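Local coordinates for FprA (Mycobacterium tuberculosis, PDB 1LQT), which transfers electrons between NADPH and ferredoxin through a bound FAD, and may supply electrons to cytochrome P450 systems, at residues Leu42-Gly47 against Gln424-Phe429; Ile123-Phe128 against Leu160-Ile165; Arg164-Asp169 against Gln192-Val197; Val442-Leu447 against Leu451-Gly456. One frame throughout, in Å; residues are numbered along the deposited sequence. Where two conformers were deposited one is given.

Contact 1: Leu42-Gly47 against Gln424-Phe429; sequences LPTPWG and QVIDAF. With FAD (flavin-adenine dinucleotide), chain H.
Pro43 and Ile426 meet through carbon alone. CD1 at the far end of Ile426 lies 4.1 Å from CB of Pro43. The other branch of Ile426 turns to the next residue of the loop: its CG2 is 4.2 Å from CG2 of Thr44. CG1 stands anti to the carbonyl carbon (chi1 -69°), which splits the two branches between Pro43 and Thr44. The packing is light, and its touching residues are all buried. Leu450 of helix 447-454 also packs on both Thr44 and Ile426.

The loop 42-47 follows strand 34-40 of the Rossmann-type FAD-binding domain, and helix 420-434 lies against its outer side. The loop's other side faces the cofactor. CA of Gly47 is 3.2 Å from O3B of FAD, and CG of Leu42 is 4.0 Å from O2B of FAD. Gly47 has a positive phi of 55°, which favours glycine, and is the N-cap of helix 48-51. Beyond the first shell, the Trp46 ring has CG of Pro45 over one face, 3.5 Å above its plane and offset toward the rim. It also meets Trp423 edge-to-face. On the helix, Asp427 forms salt bridges with Arg441 through OD1 and with Arg431 through OD2.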
# COMPACT_ATOMS: atom_id res chain seq x y z
N LEU A 42 1.94 14.05 0.48
CA LEU A 42 0.87 14.34 1.42
C LEU A 42 1.38 15.23 2.54
O LEU A 42 2.57 15.34 2.77
CB LEU A 42 0.36 13.02 2.03
CG LEU A 42 -0.15 12.01 1.01
CD1 LEU A 42 -0.66 10.78 1.74
CD2 LEU A 42 -1.23 12.56 0.12
N PRO A 43 0.48 15.85 3.29
CA PRO A 43 0.91 16.59 4.47
C PRO A 43 1.47 15.71 5.58
O PRO A 43 2.14 16.20 6.49
CB PRO A 43 -0.39 17.29 4.94
CG PRO A 43 -1.18 17.40 3.69
CD PRO A 43 -0.93 16.12 2.97
N THR A 44 1.14 14.42 5.52
CA THR A 44 1.44 13.47 6.57
C THR A 44 2.46 12.45 6.09
O THR A 44 2.35 12.00 4.95
CB THR A 44 0.16 12.73 6.99
OG1 THR A 44 -0.37 12.03 5.85
CG2 THR A 44 -0.93 13.67 7.46
N PRO A 45 3.39 12.05 6.95
CA PRO A 45 4.37 11.02 6.61
C PRO A 45 3.81 9.63 6.80
O PRO A 45 2.67 9.42 7.23
CB PRO A 45 5.49 11.30 7.62
CG PRO A 45 4.71 11.71 8.87
CD PRO A 45 3.59 12.55 8.32
N TRP A 46 4.66 8.66 6.46
CA TRP A 46 4.54 7.24 6.79
C TRP A 46 3.95 6.36 5.69
O TRP A 46 3.92 5.15 5.82
CB TRP A 46 3.89 6.96 8.15
CG TRP A 46 4.53 7.72 9.31
CD1 TRP A 46 5.81 8.27 9.37
CD2 TRP A 46 3.94 7.98 10.56
NE1 TRP A 46 6.00 8.88 10.57
CE2 TRP A 46 4.86 8.74 11.32
CE3 TRP A 46 2.70 7.68 11.13
CZ2 TRP A 46 4.58 9.16 12.63
CZ3 TRP A 46 2.44 8.09 12.42
CH2 TRP A 46 3.36 8.85 13.14
N GLY A 47 3.51 6.96 4.60
CA GLY A 47 3.04 6.21 3.47
C GLY A 47 1.95 5.25 3.86
O GLY A 47 1.00 5.58 4.57
N GLN A 424 3.63 17.60 13.27
CA GLN A 424 3.40 17.23 14.66
C GLN A 424 2.11 17.84 15.20
O GLN A 424 1.46 17.24 16.05
CB GLN A 424 4.62 17.56 15.51
CG GLN A 424 5.81 16.65 15.19
CD GLN A 424 7.08 17.08 15.84
OE1 GLN A 424 7.09 17.81 16.79
NE2 GLN A 424 8.19 16.60 15.34
N VAL A 425 1.75 19.01 14.71
CA VAL A 425 0.47 19.64 15.08
C VAL A 425 -0.69 18.85 14.49
O VAL A 425 -1.64 18.55 15.21
CB VAL A 425 0.43 21.11 14.62
CG1 VAL A 425 -0.90 21.75 14.94
CG2 VAL A 425 1.56 21.90 15.26
N ILE A 426 -0.64 18.50 13.21
CA ILE A 426 -1.66 17.63 12.63
C ILE A 426 -1.81 16.36 13.46
O ILE A 426 -2.91 15.95 13.78
CB ILE A 426 -1.31 17.28 11.18
CG1 ILE A 426 -1.44 18.51 10.27
CG2 ILE A 426 -2.19 16.13 10.66
CD1 ILE A 426 -0.86 18.32 8.87
N ASP A 427 -0.68 15.71 13.76
CA ASP A 427 -0.68 14.47 14.50
C ASP A 427 -1.37 14.63 15.85
O ASP A 427 -2.22 13.83 16.24
CB ASP A 427 0.76 14.00 14.65
CG ASP A 427 0.90 12.71 15.37
OD1 ASP A 427 0.10 11.79 15.12
OD2 ASP A 427 1.78 12.59 16.22
N ALA A 428 -0.98 15.67 16.58
CA ALA A 428 -1.57 15.92 17.87
C ALA A 428 -3.07 16.17 17.76
O ALA A 428 -3.84 15.70 18.60
CB ALA A 428 -0.87 17.09 18.53
N PHE A 429 -3.47 16.93 16.76
CA PHE A 429 -4.88 17.21 16.55
C PHE A 429 -5.66 15.92 16.34
O PHE A 429 -6.71 15.70 16.94
CB PHE A 429 -5.00 18.13 15.34
CG PHE A 429 -6.38 18.66 15.08
CD1 PHE A 429 -6.74 19.95 15.46
CD2 PHE A 429 -7.34 17.89 14.42
CE1 PHE A 429 -7.98 20.46 15.18
CE2 PHE A 429 -8.57 18.39 14.17
CZ PHE A 429 -8.89 19.67 14.55
PA FAD H . 4.67 3.57 0.52
O1A FAD H . 3.54 3.52 -0.43
O2A FAD H . 4.48 3.12 1.93
O5B FAD H . 5.21 5.07 0.60
C5B FAD H . 5.33 5.85 -0.60
C4B FAD H . 5.29 7.31 -0.17
O4B FAD H . 5.70 8.09 -1.29
C3B FAD H . 3.89 7.80 0.23
O3B FAD H . 3.91 8.52 1.45
C2B FAD H . 3.49 8.65 -0.94
O2B FAD H . 2.53 9.65 -0.68
C1B FAD H . 4.85 9.21 -1.40
N9A FAD H . 4.88 9.68 -2.77
C8A FAD H . 4.43 9.01 -3.87
N7A FAD H . 4.62 9.70 -4.99
C5A FAD H . 5.19 10.89 -4.58
C6A FAD H . 5.61 12.01 -5.31
N6A FAD H . 5.54 12.11 -6.63
N1A FAD H . 6.15 13.03 -4.59
C2A FAD H . 6.28 12.92 -3.24
N3A FAD H . 5.91 11.87 -2.49
C4A FAD H . 5.37 10.88 -3.21
N1 FAD H . 2.75 -4.54 5.58
C2 FAD H . 2.84 -5.06 6.83
O2 FAD H . 3.92 -5.38 7.30
N3 FAD H . 1.68 -5.26 7.56
C4 FAD H . 0.44 -4.87 7.14
O4 FAD H . -0.56 -5.04 7.86
C4X FAD H . 0.36 -4.29 5.87
N5 FAD H . -0.85 -3.85 5.38
C5X FAD H . -0.92 -3.32 4.12
C6 FAD H . -2.12 -2.91 3.61
C7 FAD H . -2.26 -2.43 2.32
C7M FAD H . -3.60 -1.97 1.81
C8 FAD H . -1.11 -2.34 1.53
C8M FAD H . -1.20 -1.85 0.11
C9 FAD H . 0.13 -2.73 2.03
C9A FAD H . 0.25 -3.22 3.32
N10 FAD H . 1.48 -3.64 3.85
C10 FAD H . 1.54 -4.15 5.12
C1' FAD H . 2.74 -3.50 3.07
C2' FAD H . 3.40 -2.14 3.30
O2' FAD H . 2.40 -1.15 3.19
C3' FAD H . 4.50 -1.91 2.25
O3' FAD H . 5.53 -2.89 2.37
C4' FAD H . 5.25 -0.59 2.38
O4' FAD H . 4.40 0.46 2.83
C5' FAD H . 5.89 -0.20 1.04
O5' FAD H . 6.73 0.92 1.33
P FAD H . 7.18 2.01 0.27
O1P FAD H . 8.04 2.93 1.04
O2P FAD H . 7.74 1.41 -0.98
O3P FAD H . 5.85 2.74 -0.21

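Contact 2: Ile123-Phe128 against Leu160-Ile165; sequences IAAVDF and LDVARI. With ODP (4-oxo-nicotinamide-adenine dinucleotide phosphate), chain I.
Phe128 holds CG anti to its own backbone N (chi1 -174°), and Val162 does the same with CG1 (chi1 170°). These settings send the ring and the methyl toward each other. CD2 of Phe128 comes to 3.8 Å from CG1 of Val162. The two side chains cross obliquely, and CE2 of the ring also lies close to the same methyl. The second valine methyl fills the place next to it: CG2 of Val162 is 3.9 Å from CB of Ala125. Val162 therefore sits with one methyl on Phe128 and the other mainly on Ala125, about one turn before Phe128. All three residues are buried.

One position before Val162, Asp161 turns to the nucleotide. Its OD1 is 3.5 Å from O99, the added oxo atom of 4-oxo-nicotinamide-adenine dinucleotide phosphate. The same OD1 takes two bonds from Arg164, from NH1 and NH2, each 2.9 Å long. Both nitrogens grip this one atom with it near the guanidinium plane. NH1 uses the anti lone pair of OD1, while NH2 comes from above the carboxylate plane. Arg164 also makes a salt bridge through NE to Asp56. The Arg164-Asp161 salt bridge probably helps to fix the carboxylate beside the modified nicotinamide ring.

Segment 160-165 belongs to the helix that begins within what is probably the Rossmann-type GxGxxA motif of the NADP-binding domain. Ala124 is at the N-cap position of helix 125-132, at the end of strand 122-124, an outermost strand of the parallel sheet. Val319 of the adjacent strand 317-320 touches both Ala125 and Val162, so the sheet joins in where the two helices meet.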
# COMPACT_ATOMS: atom_id res chain seq x y z
N ILE A 123 -14.57 -0.78 -8.37
CA ILE A 123 -13.44 0.02 -7.92
C ILE A 123 -12.27 -0.87 -7.61
O ILE A 123 -12.41 -2.08 -7.54
CB ILE A 123 -13.83 0.88 -6.68
CG1 ILE A 123 -14.17 0.02 -5.47
CG2 ILE A 123 -14.95 1.81 -7.02
CD1 ILE A 123 -14.51 0.82 -4.23
N ALA A 124 -11.11 -0.26 -7.41
CA ALA A 124 -9.93 -0.97 -6.96
C ALA A 124 -9.82 -0.92 -5.46
O ALA A 124 -10.28 0.01 -4.81
CB ALA A 124 -8.66 -0.38 -7.57
N ALA A 125 -9.15 -1.90 -4.91
CA ALA A 125 -8.81 -1.85 -3.51
C ALA A 125 -7.99 -0.61 -3.18
O ALA A 125 -8.15 -0.04 -2.11
CB ALA A 125 -8.11 -3.12 -3.05
N VAL A 126 -7.10 -0.21 -4.09
CA VAL A 126 -6.35 1.02 -3.83
C VAL A 126 -7.31 2.16 -3.41
O VAL A 126 -7.08 2.88 -2.45
CB VAL A 126 -5.55 1.45 -5.07
CG1 VAL A 126 -4.82 2.75 -4.80
CG2 VAL A 126 -4.56 0.36 -5.45
N ASP A 127 -8.37 2.34 -4.19
CA ASP A 127 -9.29 3.42 -3.96
C ASP A 127 -10.18 3.15 -2.73
O ASP A 127 -10.50 4.09 -2.02
CB ASP A 127 -10.16 3.71 -5.17
CG ASP A 127 -9.37 4.09 -6.38
OD1 ASP A 127 -8.54 3.27 -6.87
OD2 ASP A 127 -9.54 5.20 -6.93
N PHE A 128 -10.60 1.92 -2.49
CA PHE A 128 -11.41 1.61 -1.34
C PHE A 128 -10.65 1.78 -0.04
O PHE A 128 -11.14 2.40 0.90
CB PHE A 128 -11.98 0.19 -1.47
CG PHE A 128 -12.95 -0.15 -0.38
CD1 PHE A 128 -14.13 0.52 -0.25
CD2 PHE A 128 -12.67 -1.17 0.51
CE1 PHE A 128 -15.03 0.20 0.77
CE2 PHE A 128 -13.57 -1.47 1.51
CZ PHE A 128 -14.71 -0.77 1.63
N LEU A 160 -8.25 -9.62 1.86
CA LEU A 160 -8.77 -9.89 3.19
C LEU A 160 -9.08 -8.60 3.92
O LEU A 160 -10.12 -8.53 4.57
CB LEU A 160 -7.78 -10.70 4.00
CG LEU A 160 -7.42 -12.06 3.43
CD1 LEU A 160 -6.43 -12.77 4.36
CD2 LEU A 160 -8.65 -12.91 3.20
N ASP A 161 -8.21 -7.60 3.85
CA ASP A 161 -8.49 -6.33 4.50
C ASP A 161 -9.83 -5.77 3.99
O ASP A 161 -10.66 -5.32 4.78
CB ASP A 161 -7.40 -5.31 4.22
CG ASP A 161 -6.11 -5.49 5.00
OD1 ASP A 161 -6.03 -6.38 5.85
OD2 ASP A 161 -5.17 -4.69 4.78
N VAL A 162 -10.02 -5.76 2.68
CA VAL A 162 -11.24 -5.21 2.12
C VAL A 162 -12.45 -5.95 2.66
O VAL A 162 -13.43 -5.35 3.09
CB VAL A 162 -11.20 -5.27 0.60
CG1 VAL A 162 -12.53 -4.94 -0.02
CG2 VAL A 162 -10.12 -4.35 0.04
N ALA A 163 -12.38 -7.27 2.66
CA ALA A 163 -13.51 -8.07 3.10
C ALA A 163 -13.79 -7.84 4.59
O ALA A 163 -14.93 -7.74 5.01
CB ALA A 163 -13.23 -9.52 2.83
N ARG A 164 -12.73 -7.75 5.40
CA ARG A 164 -12.91 -7.47 6.83
C ARG A 164 -13.59 -6.15 7.06
O ARG A 164 -14.47 -6.04 7.90
CB ARG A 164 -11.60 -7.43 7.58
CG ARG A 164 -10.93 -8.74 7.81
CD ARG A 164 -9.95 -8.77 9.05
NE ARG A 164 -9.17 -7.54 9.08
CZ ARG A 164 -8.23 -7.25 8.17
NH1 ARG A 164 -7.79 -8.15 7.32
NH2 ARG A 164 -7.74 -6.02 8.18
N ILE A 165 -13.14 -5.11 6.38
CA ILE A 165 -13.74 -3.82 6.62
C ILE A 165 -15.20 -3.79 6.19
O ILE A 165 -16.04 -3.20 6.86
CB ILE A 165 -12.89 -2.71 5.97
CG1 ILE A 165 -11.48 -2.67 6.62
CG2 ILE A 165 -13.61 -1.41 6.02
CD1 ILE A 165 -11.43 -2.55 8.09
O1X ODP I . -2.75 -15.72 -9.56
P2B ODP I . -2.02 -14.65 -8.80
O2X ODP I . -1.14 -15.19 -7.68
O3X ODP I . -1.25 -13.69 -9.69
O2B ODP I . -3.22 -13.83 -8.10
C2B ODP I . -3.04 -12.51 -7.59
C3B ODP I . -2.99 -12.41 -6.08
O3B ODP I . -3.92 -13.30 -5.50
C1B ODP I . -4.25 -11.70 -7.90
N9A ODP I . -4.43 -11.29 -9.27
C8A ODP I . -3.59 -10.55 -10.06
N7A ODP I . -4.11 -10.31 -11.25
C5A ODP I . -5.35 -10.91 -11.26
C4A ODP I . -5.54 -11.53 -10.02
N3A ODP I . -6.66 -12.21 -9.66
C2A ODP I . -7.60 -12.27 -10.61
N1A ODP I . -7.50 -11.68 -11.84
C6A ODP I . -6.37 -10.99 -12.17
N6A ODP I . -6.35 -10.38 -13.36
O4B ODP I . -4.09 -10.56 -7.09
C4B ODP I . -3.48 -10.98 -5.86
C5B ODP I . -2.39 -10.02 -5.50
O5B ODP I . -1.93 -10.35 -4.21
PA ODP I . -0.60 -9.67 -3.65
O1A ODP I . -0.31 -10.27 -2.35
O2A ODP I . 0.47 -9.67 -4.67
O3 ODP I . -1.03 -8.14 -3.53
PN ODP I . -1.89 -7.32 -2.41
O1N ODP I . -2.99 -8.14 -1.87
O2N ODP I . -2.17 -6.03 -3.08
O5D ODP I . -0.85 -7.13 -1.24
C5D ODP I . 0.34 -6.33 -1.48
C4D ODP I . 1.37 -6.67 -0.43
O4D ODP I . 1.06 -6.11 0.84
C1D ODP I . 1.06 -7.15 1.82
C2D ODP I . 0.85 -8.39 1.07
O2D ODP I . 1.07 -9.56 1.77
C3D ODP I . 1.52 -8.18 -0.23
O3D ODP I . 2.89 -8.52 -0.08
N1N ODP I . 0.24 -6.83 2.94
C2N ODP I . 0.54 -7.47 4.16
C3N ODP I . -0.43 -7.50 5.12
C7N ODP I . -0.01 -8.26 6.38
N7N ODP I . -0.91 -8.33 7.32
O7N ODP I . 1.14 -8.76 6.41
C4N ODP I . -1.72 -6.98 4.95
O99 ODP I . -2.64 -7.07 5.82
C5N ODP I . -2.00 -6.34 3.66
C6N ODP I . -1.01 -6.30 2.66

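Contact 3: Arg164-Asp169 against Gln192-Val197; sequences RILLTD and QEVVIV
Leu167 and Val194 lie obliquely to each other, while Leu166 crosses Val194 at about a right angle. All three meet at one methyl, CG2 of Val194. CD1 of Leu167 presses on it at 3.6 Å, with CG of the same leucine almost as near. From Leu166 it is reached by CB at 4.0 Å and by CD1 at much the same distance. Both leucines keep CG anti to the carbonyl carbon (chi1 -70° and -69°), and CG2 of Val194 is placed likewise. The other valine methyl, CG1, is turned to Ala163, a turn earlier on the helix.

This is helix-on-sheet packing in the Rossmann-type NADP-binding domain. Helix 157-167 follows strand 149-153 and packs on the parallel sheet, running roughly antiparallel to strand 193-197; its last turn meets the start of that strand. Leu166 also touches Ala150 and Leu167 reaches Met267, on strands 149-153 and 265-270 that flank strand 193-197.

The helix ends after these leucines. Arg164 O accepts from Thr168 N, from Leu167 N at a longer 3.2 Å, and from Thr168 OG1 at 2.6 Å. The hydroxyl comes from above the carbonyl plane, 43° out of it. Asp169 then caps the next helix, its OD1 bonded to the backbone N of Asp171.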
# COMPACT_ATOMS: atom_id res chain seq x y z
N ARG A 164 -12.73 -7.75 5.40
CA ARG A 164 -12.91 -7.47 6.83
C ARG A 164 -13.59 -6.15 7.06
O ARG A 164 -14.47 -6.04 7.90
CB ARG A 164 -11.60 -7.43 7.58
CG ARG A 164 -10.93 -8.74 7.81
CD ARG A 164 -9.95 -8.77 9.05
NE ARG A 164 -9.17 -7.54 9.08
CZ ARG A 164 -8.23 -7.25 8.17
NH1 ARG A 164 -7.79 -8.15 7.32
NH2 ARG A 164 -7.74 -6.02 8.18
N ILE A 165 -13.14 -5.11 6.38
CA ILE A 165 -13.74 -3.82 6.62
C ILE A 165 -15.20 -3.79 6.19
O ILE A 165 -16.04 -3.20 6.86
CB ILE A 165 -12.89 -2.71 5.97
CG1 ILE A 165 -11.48 -2.67 6.62
CG2 ILE A 165 -13.61 -1.41 6.02
CD1 ILE A 165 -11.43 -2.55 8.09
N LEU A 166 -15.53 -4.51 5.12
CA LEU A 166 -16.92 -4.57 4.67
C LEU A 166 -17.86 -5.31 5.61
O LEU A 166 -19.05 -5.05 5.61
CB LEU A 166 -16.99 -5.20 3.27
CG LEU A 166 -16.43 -4.35 2.12
CD1 LEU A 166 -16.36 -5.22 0.87
CD2 LEU A 166 -17.28 -3.11 1.87
N LEU A 167 -17.31 -6.24 6.39
CA LEU A 167 -18.12 -7.16 7.20
C LEU A 167 -18.01 -7.00 8.70
O LEU A 167 -18.84 -7.49 9.43
CB LEU A 167 -17.81 -8.59 6.84
CG LEU A 167 -18.26 -9.02 5.45
CD1 LEU A 167 -17.71 -10.38 5.09
CD2 LEU A 167 -19.75 -9.06 5.35
N THR A 168 -17.01 -6.27 9.17
CA THR A 168 -16.82 -6.12 10.61
C THR A 168 -17.94 -5.28 11.21
O THR A 168 -18.43 -4.33 10.63
CB THR A 168 -15.47 -5.45 10.91
OG1 THR A 168 -14.40 -6.32 10.53
CG2 THR A 168 -15.29 -5.16 12.39
N ASP A 169 -18.38 -5.68 12.39
CA ASP A 169 -19.38 -4.92 13.12
C ASP A 169 -18.93 -3.46 13.19
O ASP A 169 -17.84 -3.19 13.68
CB ASP A 169 -19.46 -5.53 14.53
CG ASP A 169 -20.44 -4.85 15.45
OD1 ASP A 169 -21.05 -3.82 15.10
OD2 ASP A 169 -20.66 -5.33 16.58
N GLN A 192 -24.25 -8.19 3.24
CA GLN A 192 -24.49 -9.43 3.98
C GLN A 192 -23.52 -10.53 3.59
O GLN A 192 -23.36 -11.47 4.31
CB GLN A 192 -25.93 -9.92 3.73
CG GLN A 192 -27.00 -8.93 4.20
CD GLN A 192 -27.07 -8.77 5.70
OE1 GLN A 192 -26.55 -9.60 6.47
NE2 GLN A 192 -27.71 -7.69 6.13
N GLU A 193 -22.90 -10.40 2.42
CA GLU A 193 -21.98 -11.42 1.92
C GLU A 193 -20.90 -10.76 1.09
O GLU A 193 -21.20 -9.92 0.24
CB GLU A 193 -22.70 -12.44 1.04
CG GLU A 193 -21.82 -13.54 0.49
CD GLU A 193 -22.60 -14.63 -0.21
OE1 GLU A 193 -23.14 -15.49 0.48
OE2 GLU A 193 -22.70 -14.61 -1.45
N VAL A 194 -19.66 -11.14 1.35
CA VAL A 194 -18.54 -10.81 0.48
C VAL A 194 -18.02 -12.11 -0.09
O VAL A 194 -17.73 -13.03 0.65
CB VAL A 194 -17.40 -10.10 1.24
CG1 VAL A 194 -16.22 -9.86 0.32
CG2 VAL A 194 -17.87 -8.78 1.82
N VAL A 195 -17.90 -12.15 -1.40
CA VAL A 195 -17.33 -13.31 -2.09
C VAL A 195 -15.94 -12.91 -2.57
O VAL A 195 -15.77 -11.97 -3.33
CB VAL A 195 -18.17 -13.77 -3.28
CG1 VAL A 195 -17.59 -15.05 -3.83
CG2 VAL A 195 -19.62 -13.98 -2.84
N ILE A 196 -14.92 -13.59 -2.06
CA ILE A 196 -13.51 -13.40 -2.43
C ILE A 196 -13.19 -14.41 -3.50
O ILE A 196 -13.29 -15.62 -3.28
CB ILE A 196 -12.61 -13.59 -1.22
CG1 ILE A 196 -12.96 -12.60 -0.13
CG2 ILE A 196 -11.14 -13.45 -1.64
CD1 ILE A 196 -12.24 -12.80 1.14
N VAL A 197 -12.79 -13.91 -4.66
CA VAL A 197 -12.68 -14.71 -5.88
C VAL A 197 -11.21 -14.76 -6.33
O VAL A 197 -10.65 -13.74 -6.75
CB VAL A 197 -13.56 -14.10 -6.98
CG1 VAL A 197 -13.53 -14.95 -8.23
CG2 VAL A 197 -14.98 -13.92 -6.50

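Contact 4: Val442-Leu447 against Leu451-Gly456; sequences VKLASL and LRIGLG
Leu447 and Leu451 are one turn apart in the C-terminal helix 447-454. Ser446 is its N-cap, and the chain before it is a loop without regular structure. The contact joins Leu447 at the start of the helix to Leu451 one turn on, and the preceding loop to Ile453 near its end.

The two leucines use different rotamers. In Leu447 CG is anti to the backbone N (chi1 -178°). In Leu451 CG is anti to the carbonyl carbon (chi1 -64°). The side chains cross at a slant, and their ends draw closer than their first bonds suggest. CD1 of Leu447 lies 3.6 Å from CG of Leu451. It also touches CD1 of Leu451 at 3.7 Å, so this methyl sits against the fork of the other leucine. Leu447 also packs on Pro43 and Asn81.

A second apolar pair ties the loop to the helix. Leu444 also has CG anti to the carbonyl carbon, and its CD1 comes to 3.8 Å from CG1 of Ile453. These side chains cross at about a right angle. Ile453 is bent at both torsions, which leads CD1 toward the ring of Phe429. Phe429 of helix 420-434 touches both Leu444 and Ile453. Ser446 OG bonds Glu449 OE2, and it also caps a backbone N of the first turn.

The backbones of the leucine pair are joined by a nearly straight bond: Leu451 N donates to Leu447 O at 2.9 Å, with an angle of 163° at the hydrogen.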
# COMPACT_ATOMS: atom_id res chain seq x y z
N VAL A 442 -8.60 10.45 14.99
CA VAL A 442 -9.58 10.70 13.92
C VAL A 442 -8.84 11.51 12.91
O VAL A 442 -8.37 12.60 13.21
CB VAL A 442 -10.86 11.42 14.40
CG1 VAL A 442 -11.79 11.62 13.25
CG2 VAL A 442 -11.52 10.67 15.51
N LYS A 443 -8.69 10.98 11.71
CA LYS A 443 -7.91 11.60 10.68
C LYS A 443 -8.62 12.72 9.98
O LYS A 443 -9.81 12.68 9.73
CB LYS A 443 -7.48 10.56 9.65
CG LYS A 443 -6.50 9.55 10.16
CD LYS A 443 -6.19 8.52 9.11
CE LYS A 443 -5.20 7.51 9.58
NZ LYS A 443 -5.03 6.40 8.56
N LEU A 444 -7.82 13.73 9.62
CA LEU A 444 -8.25 14.80 8.74
C LEU A 444 -8.16 14.22 7.32
O LEU A 444 -7.09 13.82 6.86
CB LEU A 444 -7.33 16.00 8.94
CG LEU A 444 -7.43 16.63 10.33
CD1 LEU A 444 -6.23 17.49 10.59
CD2 LEU A 444 -8.70 17.46 10.45
N ALA A 445 -9.29 14.17 6.63
CA ALA A 445 -9.45 13.33 5.45
C ALA A 445 -9.33 14.04 4.11
O ALA A 445 -9.44 13.42 3.07
CB ALA A 445 -10.78 12.58 5.51
N SER A 446 -9.12 15.35 4.15
CA SER A 446 -8.95 16.14 2.94
C SER A 446 -7.71 17.01 3.07
O SER A 446 -7.31 17.37 4.17
CB SER A 446 -10.16 17.05 2.68
OG SER A 446 -10.27 18.06 3.66
N LEU A 447 -7.15 17.41 1.93
CA LEU A 447 -6.04 18.32 1.93
C LEU A 447 -6.44 19.62 2.61
O LEU A 447 -5.69 20.16 3.40
CB LEU A 447 -5.57 18.59 0.51
CG LEU A 447 -4.36 19.52 0.40
CD1 LEU A 447 -3.17 19.02 1.17
CD2 LEU A 447 -4.02 19.73 -1.06
N LEU A 451 -4.43 21.03 5.81
CA LEU A 451 -3.72 22.29 5.75
C LEU A 451 -4.27 23.35 6.68
O LEU A 451 -3.53 24.20 7.18
CB LEU A 451 -3.67 22.80 4.32
CG LEU A 451 -2.90 21.92 3.34
CD1 LEU A 451 -2.87 22.62 1.98
CD2 LEU A 451 -1.48 21.60 3.77
N ARG A 452 -5.56 23.29 6.98
CA ARG A 452 -6.15 24.22 7.96
C ARG A 452 -5.41 24.08 9.27
O ARG A 452 -5.15 25.07 9.96
CB ARG A 452 -7.64 23.92 8.12
CG ARG A 452 -8.41 24.74 9.15
CD ARG A 452 -9.84 24.30 9.21
NE ARG A 452 -10.65 25.12 10.07
CZ ARG A 452 -11.89 24.82 10.38
NH1 ARG A 452 -12.43 23.70 9.92
NH2 ARG A 452 -12.59 25.61 11.18
N ILE A 453 -5.07 22.85 9.63
CA ILE A 453 -4.43 22.58 10.90
C ILE A 453 -2.91 22.65 10.80
O ILE A 453 -2.25 23.16 11.68
CB ILE A 453 -4.90 21.19 11.45
CG1 ILE A 453 -6.41 21.17 11.64
CG2 ILE A 453 -4.14 20.83 12.73
CD1 ILE A 453 -7.01 22.34 12.38
N GLY A 454 -2.35 22.18 9.69
CA GLY A 454 -0.92 22.06 9.53
C GLY A 454 -0.21 23.35 9.21
O GLY A 454 0.92 23.55 9.64
N LEU A 455 -0.85 24.30 8.60
CA LEU A 455 -0.14 25.52 8.22
C LEU A 455 -0.35 26.58 9.24
O LEU A 455 0.41 27.59 9.22
CB LEU A 455 -0.71 26.05 6.93
CG LEU A 455 -0.60 25.14 5.72
CD1 LEU A 455 -1.26 25.80 4.54
CD2 LEU A 455 0.83 24.85 5.39
N GLY A 456 -1.45 26.40 10.02
CA GLY A 456 -1.96 27.32 11.05
C GLY A 456 -0.93 28.14 11.76
O GLY A 456 -1.14 29.34 12.09

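Overall arrangement
The contacts form two pairs at separate sites. Contacts 1 and 4 lie with centres about 8 Å apart and touch: CE1 of Phe429 is 3.5 Å from CD1 of Ile453, and CG of Pro43 is 3.6 Å from CD1 of Leu447. Contacts 2 and 3 share Arg164 and Ile165 on helix 157-167, with centres about 10 Å apart. There CZ of Phe128 is 3.5 Å from CD2 of Leu166. Between contacts 1 and 3 the centres are about 30 Å apart. Contact 1 borders the adenosine ribose of FAD. Contact 2 reaches the modified nicotinamide through Asp161, which also touches FAD. In contact 3 the side chain of Leu166 is about 13 Å from FAD and that of Val194 about 14 Å from the NADP derivative.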